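Local coordinates for protein mannan endo-1,4-beta-mannosidase (Cryptopygus antarcticus, PDB 4OOU) that hydrolyses internal beta-1,4-mannosidic linkages in mannans, galactomannans and glucomannans, working as a secreted monomeric endo-mannanase, at residues S28-G33 and I274-M279; G56-N61 and S114-Y119; T101-D104 and T108-N111. All coordinates share one frame; numbering follows the deposited sequence.

Overall arrangement
The three contacts sample two layers of a TIM barrel. Contact 1 lies deepest, with its centre 11 Å from that of the chain, and joins the N-terminal strand 29-32 to the start of barrel strand 277-281. Contacts 2 and 3 sit in the outer helical layer, their centres 26 and 28 Å from that of contact 1 but only 13 Å from each other. Both use helix 109-122, and they touch where G56 N lies 3.6 Å from T108 CG2. Along the chain 101-104 and 108-111 fall between the segments of contact 2, which in turn fall between those of contact 1, so contact 1 joins residues far apart in sequence, while contacts 2 and 3 close shorter stretches in the helical layer.

Contact 1 (S28-G33 and I274-M279); sequences SNFYYG and INFYQM
F30 and F276 meet in a buried T-shaped aromatic pair that joins the N-terminal strand 29-32 to the residue leading into barrel strand 277-281. F30 brings the edge of its ring and F276 offers a face. The centroids are 5.1 Å apart, the planes stand at 79°, and the side chains cross at about a right angle. The edge is led by two carbons: F30 CE1 comes to 3.5 Å from F276 CD2, while F30 CZ rests 3.7 Å from F276 CG, displaced from the middle of that ring toward its rim. C-H groups of one ring thus point into the pi cloud of the other. The F276 ring is presented by a first torsion of 73°, which sets CG between the backbone N and the carbonyl carbon. Around the pair, F276 also rests on L309 of strand 308-313 and F30 on L39 of strand 35-43, so the pair sits between the hairpin strand and these two barrel strands. The F276 side chain stays about 11 Å from that of E312, the probable nucleophile. Because F276 precedes its strand and F30 belongs to the hairpin 24-26/29-32, the arrangement is consistent with an N-terminal hairpin closing the bottom of a family 5 TIM barrel.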
ATOM      1  N   SER A  28       6.072 -14.946   8.250  1.00 34.06           N
ATOM      2  CA  SER A  28       4.912 -14.886   7.359  1.00 37.11           C
ATOM      3  C   SER A  28       3.750 -13.983   7.823  1.00 36.93           C
ATOM      4  O   SER A  28       2.745 -13.797   7.090  1.00 35.15           O
ATOM      5  CB  SER A  28       4.396 -16.310   7.240  1.00 38.05           C
ATOM      6  OG  SER A  28       5.481 -17.156   6.928  1.00 39.05           O
ATOM      7  N   ASN A  29       3.856 -13.412   9.017  1.00 35.16           N
ATOM      8  CA  ASN A  29       2.660 -12.817   9.618  1.00 38.60           C
ATOM      9  C   ASN A  29       2.768 -11.378  10.133  1.00 36.39           C
ATOM     10  O   ASN A  29       3.816 -10.902  10.563  1.00 34.51           O
ATOM     11  CB  ASN A  29       2.143 -13.683  10.782  1.00 40.38           C
ATOM     12  CG  ASN A  29       1.802 -15.107  10.383  1.00 44.82           C
ATOM     13  OD1 ASN A  29       1.078 -15.378   9.420  1.00 42.60           O
ATOM     14  ND2 ASN A  29       2.303 -16.037  11.177  1.00 48.11           N
ATOM     15  N   PHE A  30       1.624 -10.711  10.128  1.00 36.35           N
ATOM     16  CA  PHE A  30       1.464  -9.519  10.906  1.00 35.84           C
ATOM     17  C   PHE A  30       1.205  -9.930  12.340  1.00 36.62           C
ATOM     18  O   PHE A  30       0.550 -10.936  12.573  1.00 39.25           O
ATOM     19  CB  PHE A  30       0.293  -8.712  10.400  1.00 34.38           C
ATOM     20  CG  PHE A  30       0.493  -8.172   9.033  1.00 34.02           C
ATOM     21  CD1 PHE A  30       1.520  -7.297   8.785  1.00 32.55           C
ATOM     22  CD2 PHE A  30      -0.355  -8.532   7.991  1.00 33.87           C
ATOM     23  CE1 PHE A  30       1.682  -6.764   7.533  1.00 32.85           C
ATOM     24  CE2 PHE A  30      -0.173  -8.022   6.728  1.00 31.34           C
ATOM     25  CZ  PHE A  30       0.833  -7.127   6.501  1.00 31.44           C
ATOM     26  N   TYR A  31       1.738  -9.169  13.298  1.00 37.10           N
ATOM     27  CA  TYR A  31       1.381  -9.366  14.704  1.00 37.72           C
ATOM     28  C   TYR A  31       0.966  -8.054  15.325  1.00 33.63           C
ATOM     29  O   TYR A  31       1.528  -7.018  15.029  1.00 34.08           O
ATOM     30  CB  TYR A  31       2.553  -9.959  15.480  1.00 42.40           C
ATOM     31  CG  TYR A  31       2.917 -11.341  15.057  1.00 43.68           C
ATOM     32  CD1 TYR A  31       2.336 -12.440  15.648  1.00 47.50           C
ATOM     33  CD2 TYR A  31       3.836 -11.553  14.042  1.00 49.71           C
ATOM     34  CE1 TYR A  31       2.655 -13.731  15.230  1.00 51.24           C
ATOM     35  CE2 TYR A  31       4.181 -12.836  13.630  1.00 49.43           C
ATOM     36  CZ  TYR A  31       3.584 -13.922  14.226  1.00 49.31           C
ATOM     37  OH  TYR A  31       3.934 -15.190  13.825  1.00 52.98           O
ATOM     38  N   TYR A  32      -0.049  -8.091  16.159  1.00 36.04           N
ATOM     39  CA  TYR A  32      -0.337  -6.977  17.039  1.00 38.62           C
ATOM     40  C   TYR A  32      -0.563  -7.479  18.458  1.00 37.50           C
ATOM     41  O   TYR A  32      -1.489  -8.235  18.735  1.00 34.50           O
ATOM     42  CB  TYR A  32      -1.556  -6.175  16.585  1.00 39.95           C
ATOM     43  CG  TYR A  32      -1.708  -4.921  17.422  1.00 43.43           C
ATOM     44  CD1 TYR A  32      -1.016  -3.783  17.090  1.00 44.04           C
ATOM     45  CD2 TYR A  32      -2.488  -4.900  18.582  1.00 47.70           C
ATOM     46  CE1 TYR A  32      -1.105  -2.637  17.857  1.00 47.02           C
ATOM     47  CE2 TYR A  32      -2.584  -3.750  19.367  1.00 47.71           C
ATOM     48  CZ  TYR A  32      -1.883  -2.610  18.997  1.00 49.01           C
ATOM     49  OH  TYR A  32      -1.925  -1.421  19.738  1.00 47.44           O
ATOM     50  N   GLY A  33       0.269  -7.023  19.371  1.00 41.06           N
ATOM     51  CA  GLY A  33       0.045  -7.313  20.794  1.00 42.17           C
ATOM     52  C   GLY A  33       0.271  -8.772  21.110  1.00 44.08           C
ATOM     53  O   GLY A  33      -0.372  -9.333  21.997  1.00 44.74           O
ATOM     54  N   ILE A 274      11.163  -3.562   1.845  1.00 36.67           N
ATOM     55  CA  ILE A 274       9.764  -3.654   2.198  1.00 37.45           C
ATOM     56  C   ILE A 274       9.652  -4.720   3.254  1.00 37.99           C
ATOM     57  O   ILE A 274      10.428  -5.643   3.280  1.00 42.03           O
ATOM     58  CB  ILE A 274       8.810  -3.901   1.022  1.00 34.14           C
ATOM     59  CG1 ILE A 274       9.170  -5.116   0.198  1.00 35.21           C
ATOM     60  CG2 ILE A 274       8.783  -2.698   0.120  1.00 35.26           C
ATOM     61  CD1 ILE A 274       8.222  -5.292  -0.985  1.00 36.20           C
ATOM     62  N   ASN A 275       8.697  -4.552   4.149  1.00 39.03           N
ATOM     63  CA  ASN A 275       8.493  -5.472   5.245  1.00 36.20           C
ATOM     64  C   ASN A 275       7.408  -6.485   4.964  1.00 36.28           C
ATOM     65  O   ASN A 275       7.368  -7.518   5.640  1.00 38.77           O
ATOM     66  CB  ASN A 275       8.178  -4.662   6.474  1.00 36.60           C
ATOM     67  CG  ASN A 275       9.280  -3.692   6.767  1.00 40.01           C
ATOM     68  OD1 ASN A 275       9.129  -2.467   6.656  1.00 38.37           O
ATOM     69  ND2 ASN A 275      10.447  -4.246   7.071  1.00 44.34           N
ATOM     70  N   PHE A 276       6.552  -6.178   3.980  1.00 33.79           N
ATOM     71  CA  PHE A 276       5.495  -7.048   3.506  1.00 33.97           C
ATOM     72  C   PHE A 276       5.199  -6.822   2.020  1.00 37.46           C
ATOM     73  O   PHE A 276       5.196  -5.695   1.526  1.00 41.81           O
ATOM     74  CB  PHE A 276       4.228  -6.972   4.389  1.00 35.72           C
ATOM     75  CG  PHE A 276       3.394  -5.701   4.276  1.00 36.35           C
ATOM     76  CD1 PHE A 276       2.477  -5.524   3.252  1.00 39.00           C
ATOM     77  CD2 PHE A 276       3.437  -4.739   5.269  1.00 38.04           C
ATOM     78  CE1 PHE A 276       1.685  -4.380   3.176  1.00 35.49           C
ATOM     79  CE2 PHE A 276       2.645  -3.599   5.201  1.00 37.64           C
ATOM     80  CZ  PHE A 276       1.768  -3.425   4.148  1.00 36.15           C
ATOM     81  N   TYR A 277       4.997  -7.924   1.301  1.00 37.28           N
ATOM     82  CA  TYR A 277       4.626  -7.890  -0.099  1.00 34.80           C
ATOM     83  C   TYR A 277       3.139  -7.581  -0.230  1.00 34.45           C
ATOM     84  O   TYR A 277       2.367  -7.614   0.745  1.00 31.84           O
ATOM     85  CB  TYR A 277       4.915  -9.238  -0.720  1.00 35.97           C
ATOM     86  CG  TYR A 277       6.379  -9.659  -0.663  1.00 36.17           C
ATOM     87  CD1 TYR A 277       7.342  -9.083  -1.491  1.00 36.25           C
ATOM     88  CD2 TYR A 277       6.786 -10.688   0.170  1.00 36.75           C
ATOM     89  CE1 TYR A 277       8.670  -9.491  -1.442  1.00 36.12           C
ATOM     90  CE2 TYR A 277       8.106 -11.109   0.205  1.00 35.60           C
ATOM     91  CZ  TYR A 277       9.043 -10.504  -0.588  1.00 35.72           C
ATOM     92  OH  TYR A 277      10.344 -10.959  -0.510  1.00 39.22           O
ATOM     93  N   GLN A 278       2.734  -7.284  -1.449  1.00 33.33           N
ATOM     94  CA  GLN A 278       1.378  -6.853  -1.701  1.00 31.66           C
ATOM     95  C   GLN A 278       1.080  -6.992  -3.165  1.00 32.55           C
ATOM     96  O   GLN A 278       1.706  -6.336  -4.008  1.00 29.50           O
ATOM     97  CB  GLN A 278       1.198  -5.402  -1.292  1.00 32.23           C
ATOM     98  CG  GLN A 278      -0.250  -4.910  -1.166  1.00 33.26           C
ATOM     99  CD  GLN A 278      -0.377  -3.396  -1.225  1.00 31.47           C
ATOM    100  OE1 GLN A 278      -1.265  -2.867  -1.924  1.00 29.30           O
ATOM    101  NE2 GLN A 278       0.515  -2.685  -0.518  1.00 27.45           N
ATOM    102  N   MET A 279       0.128  -7.859  -3.476  1.00 34.64           N
ATOM    103  CA  MET A 279      -0.357  -7.963  -4.839  1.00 34.93           C
ATOM    104  C   MET A 279      -1.759  -7.380  -4.917  1.00 34.39           C
ATOM    105  O   MET A 279      -2.486  -7.335  -3.925  1.00 35.81           O
ATOM    106  CB  MET A 279      -0.339  -9.415  -5.269  1.00 37.52           C
ATOM    107  CG  MET A 279       1.041 -10.061  -5.241  1.00 39.21           C
ATOM    108  SD  MET A 279       0.974 -11.864  -5.194  1.00 41.71           S
ATOM    109  CE  MET A 279       2.723 -12.248  -5.189  1.00 41.26           C
TER

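Contact 2 (G56-N61 and S114-Y119); sequences GQYASN and SDLLDY
Helices 58-74 and 109-122, two neighbours in the outer helical layer of the TIM barrel, are joined here by Y58, near the N-terminal end of the first, reaching to D115 and L116 on the second. The extended first torsion of Y58 (chi1 -177°, CG opposite the backbone N) carries its ring over to the second helix, although the closest CA atoms, those of Y58 and L116, are still 9.2 Å apart. The phenol donates a hydrogen bond of 2.9 Å from Y58 OH to D115 OD2. That oxygen lies in the plane of the ring, at its edge, and accepts through its anti lone pair, while the carboxylate plane is turned 76° from the ring. The same hydroxyl presses against the helix: Y58 OH is 3.1 Å from L116 CA and 3.2 Å from L116 CB. Y58 CE1 packs 3.9 Å from L116 CB, which approaches the ring obliquely. L116 in turn touches L65 and F53. D115 OD2 also forms a salt bridge with K66, about two turns further along the same helix as Y58. One carboxylate oxygen therefore holds both a phenol and an ammonium of the same helix, an arrangement that would probably keep D115 ionised and steady the rotation of Y58.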
ATOM      1  N   GLY A  56      -5.075  23.106   3.556  1.00 41.37           N
ATOM      2  CA  GLY A  56      -6.327  23.178   4.260  1.00 40.41           C
ATOM      3  C   GLY A  56      -7.470  22.423   3.645  1.00 39.15           C
ATOM      4  O   GLY A  56      -8.615  22.799   3.866  1.00 42.15           O
ATOM      5  N   GLN A  57      -7.182  21.360   2.898  1.00 39.10           N
ATOM      6  CA  GLN A  57      -8.244  20.658   2.128  1.00 39.44           C
ATOM      7  C   GLN A  57      -8.921  19.576   2.952  1.00 37.28           C
ATOM      8  O   GLN A  57      -9.956  19.047   2.575  1.00 36.43           O
ATOM      9  CB  GLN A  57      -7.680  20.037   0.834  1.00 36.74           C
ATOM     10  CG  GLN A  57      -7.131  21.041  -0.167  1.00 34.73           C
ATOM     11  CD  GLN A  57      -8.172  21.987  -0.711  1.00 34.02           C
ATOM     12  OE1 GLN A  57      -9.352  21.642  -0.855  1.00 34.47           O
ATOM     13  NE2 GLN A  57      -7.739  23.190  -1.047  1.00 32.56           N
ATOM     14  N   TYR A  58      -8.320  19.255   4.086  1.00 41.18           N
ATOM     15  CA  TYR A  58      -8.832  18.220   4.963  1.00 40.69           C
ATOM     16  C   TYR A  58     -10.109  18.630   5.669  1.00 40.18           C
ATOM     17  O   TYR A  58     -10.914  17.758   6.026  1.00 46.08           O
ATOM     18  CB  TYR A  58      -7.762  17.882   5.972  1.00 41.43           C
ATOM     19  CG  TYR A  58      -8.082  16.768   6.933  1.00 43.43           C
ATOM     20  CD1 TYR A  58      -7.901  15.442   6.576  1.00 45.19           C
ATOM     21  CD2 TYR A  58      -8.507  17.030   8.214  1.00 42.09           C
ATOM     22  CE1 TYR A  58      -8.156  14.412   7.471  1.00 41.78           C
ATOM     23  CE2 TYR A  58      -8.770  16.004   9.099  1.00 42.92           C
ATOM     24  CZ  TYR A  58      -8.589  14.693   8.724  1.00 41.48           C
ATOM     25  OH  TYR A  58      -8.835  13.661   9.615  1.00 42.73           O
ATOM     26  N   ALA A  59     -10.300  19.932   5.885  1.00 38.07           N
ATOM     27  CA  ALA A  59     -11.561  20.441   6.480  1.00 38.87           C
ATOM     28  C   ALA A  59     -12.781  20.043   5.651  1.00 38.95           C
ATOM     29  O   ALA A  59     -13.874  19.890   6.175  1.00 41.38           O
ATOM     30  CB  ALA A  59     -11.526  21.956   6.666  1.00 36.08           C
ATOM     31  N   SER A  60     -12.582  19.852   4.358  1.00 40.29           N
ATOM     32  CA  SER A  60     -13.683  19.504   3.473  1.00 42.20           C
ATOM     33  C   SER A  60     -13.819  18.002   3.372  1.00 42.36           C
ATOM     34  O   SER A  60     -14.904  17.415   3.474  1.00 41.61           O
ATOM     35  CB  SER A  60     -13.381  20.050   2.091  1.00 44.69           C
ATOM     36  OG  SER A  60     -14.232  19.421   1.166  1.00 50.00           O
ATOM     37  N   ASN A  61     -12.672  17.377   3.175  1.00 42.57           N
ATOM     38  CA  ASN A  61     -12.586  15.941   2.926  1.00 41.31           C
ATOM     39  C   ASN A  61     -12.742  15.050   4.185  1.00 40.72           C
ATOM     40  O   ASN A  61     -13.429  14.032   4.136  1.00 41.95           O
ATOM     41  CB  ASN A  61     -11.261  15.668   2.159  1.00 38.32           C
ATOM     42  CG  ASN A  61     -11.293  16.221   0.736  1.00 33.38           C
ATOM     43  OD1 ASN A  61     -12.163  15.874  -0.023  1.00 29.88           O
ATOM     44  ND2 ASN A  61     -10.366  17.088   0.392  1.00 32.93           N
ATOM     45  N   SER A 114      -2.277  13.518  11.048  1.00 38.82           N
ATOM     46  CA  SER A 114      -2.320  13.344  12.524  1.00 34.27           C
ATOM     47  C   SER A 114      -3.792  13.220  12.946  1.00 32.92           C
ATOM     48  O   SER A 114      -4.188  12.247  13.586  1.00 31.56           O
ATOM     49  CB  SER A 114      -1.614  14.552  13.177  1.00 35.86           C
ATOM     50  OG  SER A 114      -0.930  14.255  14.390  1.00 35.79           O
ATOM     51  N   ASP A 115      -4.630  14.159  12.510  1.00 32.54           N
ATOM     52  CA  ASP A 115      -6.052  14.098  12.864  1.00 34.87           C
ATOM     53  C   ASP A 115      -6.691  12.769  12.470  1.00 35.41           C
ATOM     54  O   ASP A 115      -7.407  12.139  13.257  1.00 33.81           O
ATOM     55  CB  ASP A 115      -6.850  15.230  12.204  1.00 34.74           C
ATOM     56  CG  ASP A 115      -8.260  15.371  12.784  1.00 34.81           C
ATOM     57  OD1 ASP A 115      -8.428  15.986  13.847  1.00 34.12           O
ATOM     58  OD2 ASP A 115      -9.209  14.868  12.175  1.00 36.00           O
ATOM     59  N   LEU A 116      -6.441  12.361  11.235  1.00 39.04           N
ATOM     60  CA  LEU A 116      -7.154  11.218  10.673  1.00 37.51           C
ATOM     61  C   LEU A 116      -6.690   9.991  11.394  1.00 37.06           C
ATOM     62  O   LEU A 116      -7.507   9.117  11.682  1.00 35.15           O
ATOM     63  CB  LEU A 116      -6.933  11.066   9.160  1.00 36.94           C
ATOM     64  CG  LEU A 116      -7.843  10.022   8.471  1.00 39.21           C
ATOM     65  CD1 LEU A 116      -9.351  10.244   8.621  1.00 39.58           C
ATOM     66  CD2 LEU A 116      -7.522   9.939   6.996  1.00 41.48           C
ATOM     67  N   LEU A 117      -5.386   9.942  11.710  1.00 36.76           N
ATOM     68  CA  LEU A 117      -4.826   8.797  12.393  1.00 36.33           C
ATOM     69  C   LEU A 117      -5.383   8.653  13.828  1.00 40.38           C
ATOM     70  O   LEU A 117      -5.674   7.533  14.285  1.00 40.85           O
ATOM     71  CB  LEU A 117      -3.303   8.861  12.376  1.00 36.70           C
ATOM     72  CG  LEU A 117      -2.713   8.529  11.006  1.00 35.86           C
ATOM     73  CD1 LEU A 117      -1.268   8.977  10.816  1.00 34.90           C
ATOM     74  CD2 LEU A 117      -2.778   7.031  10.783  1.00 37.73           C
ATOM     75  N   ASP A 118      -5.544   9.786  14.514  1.00 40.82           N
ATOM     76  CA  ASP A 118      -6.115   9.810  15.865  1.00 41.60           C
ATOM     77  C   ASP A 118      -7.567   9.299  15.835  1.00 42.21           C
ATOM     78  O   ASP A 118      -8.034   8.676  16.792  1.00 37.88           O
ATOM     79  CB  ASP A 118      -6.093  11.251  16.458  1.00 42.89           C
ATOM     80  CG  ASP A 118      -4.679  11.772  16.770  1.00 42.88           C
ATOM     81  OD1 ASP A 118      -3.695  11.047  16.592  1.00 44.29           O
ATOM     82  OD2 ASP A 118      -4.546  12.925  17.213  1.00 41.51           O
ATOM     83  N   TYR A 119      -8.288   9.595  14.746  1.00 42.59           N
ATOM     84  CA  TYR A 119      -9.707   9.285  14.690  1.00 42.42           C
ATOM     85  C   TYR A 119      -9.823   7.806  14.451  1.00 42.17           C
ATOM     86  O   TYR A 119     -10.646   7.122  15.062  1.00 44.70           O
ATOM     87  CB  TYR A 119     -10.431  10.051  13.575  1.00 40.42           C
ATOM     88  CG  TYR A 119     -11.897   9.784  13.611  1.00 41.06           C
ATOM     89  CD1 TYR A 119     -12.735  10.528  14.406  1.00 42.53           C
ATOM     90  CD2 TYR A 119     -12.450   8.739  12.881  1.00 45.49           C
ATOM     91  CE1 TYR A 119     -14.101  10.271  14.451  1.00 44.61           C
ATOM     92  CE2 TYR A 119     -13.805   8.459  12.923  1.00 44.17           C
ATOM     93  CZ  TYR A 119     -14.634   9.229  13.709  1.00 45.39           C
ATOM     94  OH  TYR A 119     -15.988   8.964  13.766  1.00 43.65           O
TER

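Contact 3 (T101-D104 and T108-N111); sequences TSTD and TLIN
D104 turns its carboxylate toward the T108 amide, which meets both oxygens, while the L109 amide sits above OD1; these are the first amides leading into helix 109-122. OD1 takes two of them. L109 N lies 2.8 Å from D104 OD1 with an N-H...O angle of 154°, and arrives from above the carboxylate, 39° out of its plane. T108 N, also 2.8 Å from D104 OD1, comes in on the syn side at a more bent angle and is shared with the second oxygen: T108 N to D104 OD2 measures 3.2 Å and is the straighter of the two, again using the syn lone pair. The group gets there because CG sits between the backbone N and the carbonyl carbon (chi1 66°). OD2 has a further partner in N55 N, so the one carboxylate ties the loop before helix 58-74 to this turn. Further back, T101 and S102 both face A93, a classic beta bulge at the last residues of strand 100-102, which pairs antiparallel with 93-94. A negative charge at the N-terminal end of a helix would probably also be favoured by the helix dipole. With an alanine at D104, the backbone N-H groups of T108, L109 and N55 would probably lose their shared acceptor and the helix start would be less firmly fixed. T103 lies obliquely across L109, its CG2 pressed 3.4 Å from L109 CB. The other branch, T103 OG1, comes to 3.6 Å from L109 CD2 and 4.1 Å from I110 CG1; this buried hydroxyl has no polar partner in the model. M163 of helix 149-167 touches T103, L109 and I110 alike.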
ATOM      1  N   THR A 101      10.215  21.922  -1.234  1.00 42.51           N
ATOM      2  CA  THR A 101      10.396  22.924  -0.159  1.00 44.60           C
ATOM      3  C   THR A 101       9.786  22.439   1.121  1.00 44.01           C
ATOM      4  O   THR A 101      10.269  22.758   2.203  1.00 50.62           O
ATOM      5  CB  THR A 101       9.737  24.295  -0.470  1.00 44.70           C
ATOM      6  OG1 THR A 101       8.305  24.169  -0.564  1.00 41.07           O
ATOM      7  CG2 THR A 101      10.261  24.862  -1.753  1.00 47.65           C
ATOM      8  N   SER A 102       8.688  21.703   0.993  1.00 42.99           N
ATOM      9  CA  SER A 102       7.920  21.285   2.148  1.00 40.43           C
ATOM     10  C   SER A 102       6.791  20.300   1.828  1.00 40.95           C
ATOM     11  O   SER A 102       6.628  19.746   0.720  1.00 39.01           O
ATOM     12  CB  SER A 102       7.362  22.521   2.861  1.00 39.95           C
ATOM     13  OG  SER A 102       6.879  23.451   1.928  1.00 40.41           O
ATOM     14  N   THR A 103       6.008  20.111   2.856  1.00 37.95           N
ATOM     15  CA  THR A 103       5.001  19.124   2.893  1.00 40.91           C
ATOM     16  C   THR A 103       3.863  19.645   1.974  1.00 41.66           C
ATOM     17  O   THR A 103       3.455  18.991   1.028  1.00 39.22           O
ATOM     18  CB  THR A 103       4.703  18.893   4.405  1.00 42.87           C
ATOM     19  OG1 THR A 103       4.821  17.500   4.753  1.00 42.74           O
ATOM     20  CG2 THR A 103       3.404  19.497   4.840  1.00 43.73           C
ATOM     21  N   ASP A 104       3.414  20.862   2.195  1.00 39.56           N
ATOM     22  CA  ASP A 104       2.427  21.468   1.318  1.00 35.54           C
ATOM     23  C   ASP A 104       2.525  22.964   1.599  1.00 39.71           C
ATOM     24  O   ASP A 104       3.041  23.341   2.655  1.00 48.24           O
ATOM     25  CB  ASP A 104       1.050  20.906   1.610  1.00 33.78           C
ATOM     26  CG  ASP A 104       0.530  21.274   2.978  1.00 30.92           C
ATOM     27  OD1 ASP A 104       1.073  20.769   3.974  1.00 31.33           O
ATOM     28  OD2 ASP A 104      -0.455  22.038   3.068  1.00 28.50           O
ATOM     29  N   THR A 108       0.012  22.152   6.220  1.00 48.24           N
ATOM     30  CA  THR A 108      -1.136  21.565   6.897  1.00 48.21           C
ATOM     31  C   THR A 108      -1.094  20.021   6.939  1.00 47.23           C
ATOM     32  O   THR A 108      -1.785  19.400   7.760  1.00 50.70           O
ATOM     33  CB  THR A 108      -2.377  22.055   6.119  1.00 51.84           C
ATOM     34  OG1 THR A 108      -2.845  23.270   6.706  1.00 48.18           O
ATOM     35  CG2 THR A 108      -3.490  21.046   6.046  1.00 51.03           C
ATOM     36  N   LEU A 109      -0.294  19.405   6.069  1.00 43.09           N
ATOM     37  CA  LEU A 109      -0.362  17.944   5.842  1.00 45.51           C
ATOM     38  C   LEU A 109      -0.200  17.102   7.096  1.00 44.93           C
ATOM     39  O   LEU A 109      -1.009  16.208   7.341  1.00 49.41           O
ATOM     40  CB  LEU A 109       0.707  17.477   4.850  1.00 43.19           C
ATOM     41  CG  LEU A 109       0.594  16.002   4.466  1.00 43.61           C
ATOM     42  CD1 LEU A 109      -0.006  15.835   3.090  1.00 44.32           C
ATOM     43  CD2 LEU A 109       1.945  15.334   4.489  1.00 45.54           C
ATOM     44  N   ILE A 110       0.850  17.368   7.874  1.00 42.44           N
ATOM     45  CA  ILE A 110       1.162  16.520   9.021  1.00 40.40           C
ATOM     46  C   ILE A 110       0.008  16.561  10.023  1.00 36.91           C
ATOM     47  O   ILE A 110      -0.466  15.523  10.446  1.00 32.98           O
ATOM     48  CB  ILE A 110       2.539  16.851   9.647  1.00 44.41           C
ATOM     49  CG1 ILE A 110       3.649  16.574   8.623  1.00 46.34           C
ATOM     50  CG2 ILE A 110       2.823  15.992  10.869  1.00 43.65           C
ATOM     51  CD1 ILE A 110       5.042  16.913   9.108  1.00 47.69           C
ATOM     52  N   ASN A 111      -0.510  17.737  10.351  1.00 37.65           N
ATOM     53  CA  ASN A 111      -1.705  17.770  11.214  1.00 39.48           C
ATOM     54  C   ASN A 111      -2.916  17.066  10.590  1.00 38.81           C
ATOM     55  O   ASN A 111      -3.638  16.325  11.269  1.00 35.61           O
ATOM     56  CB  ASN A 111      -2.097  19.203  11.581  1.00 39.56           C
ATOM     57  CG  ASN A 111      -0.978  19.953  12.243  1.00 42.61           C
ATOM     58  OD1 ASN A 111      -0.205  19.402  13.062  1.00 45.82           O
ATOM     59  ND2 ASN A 111      -0.861  21.221  11.887  1.00 42.15           N
TER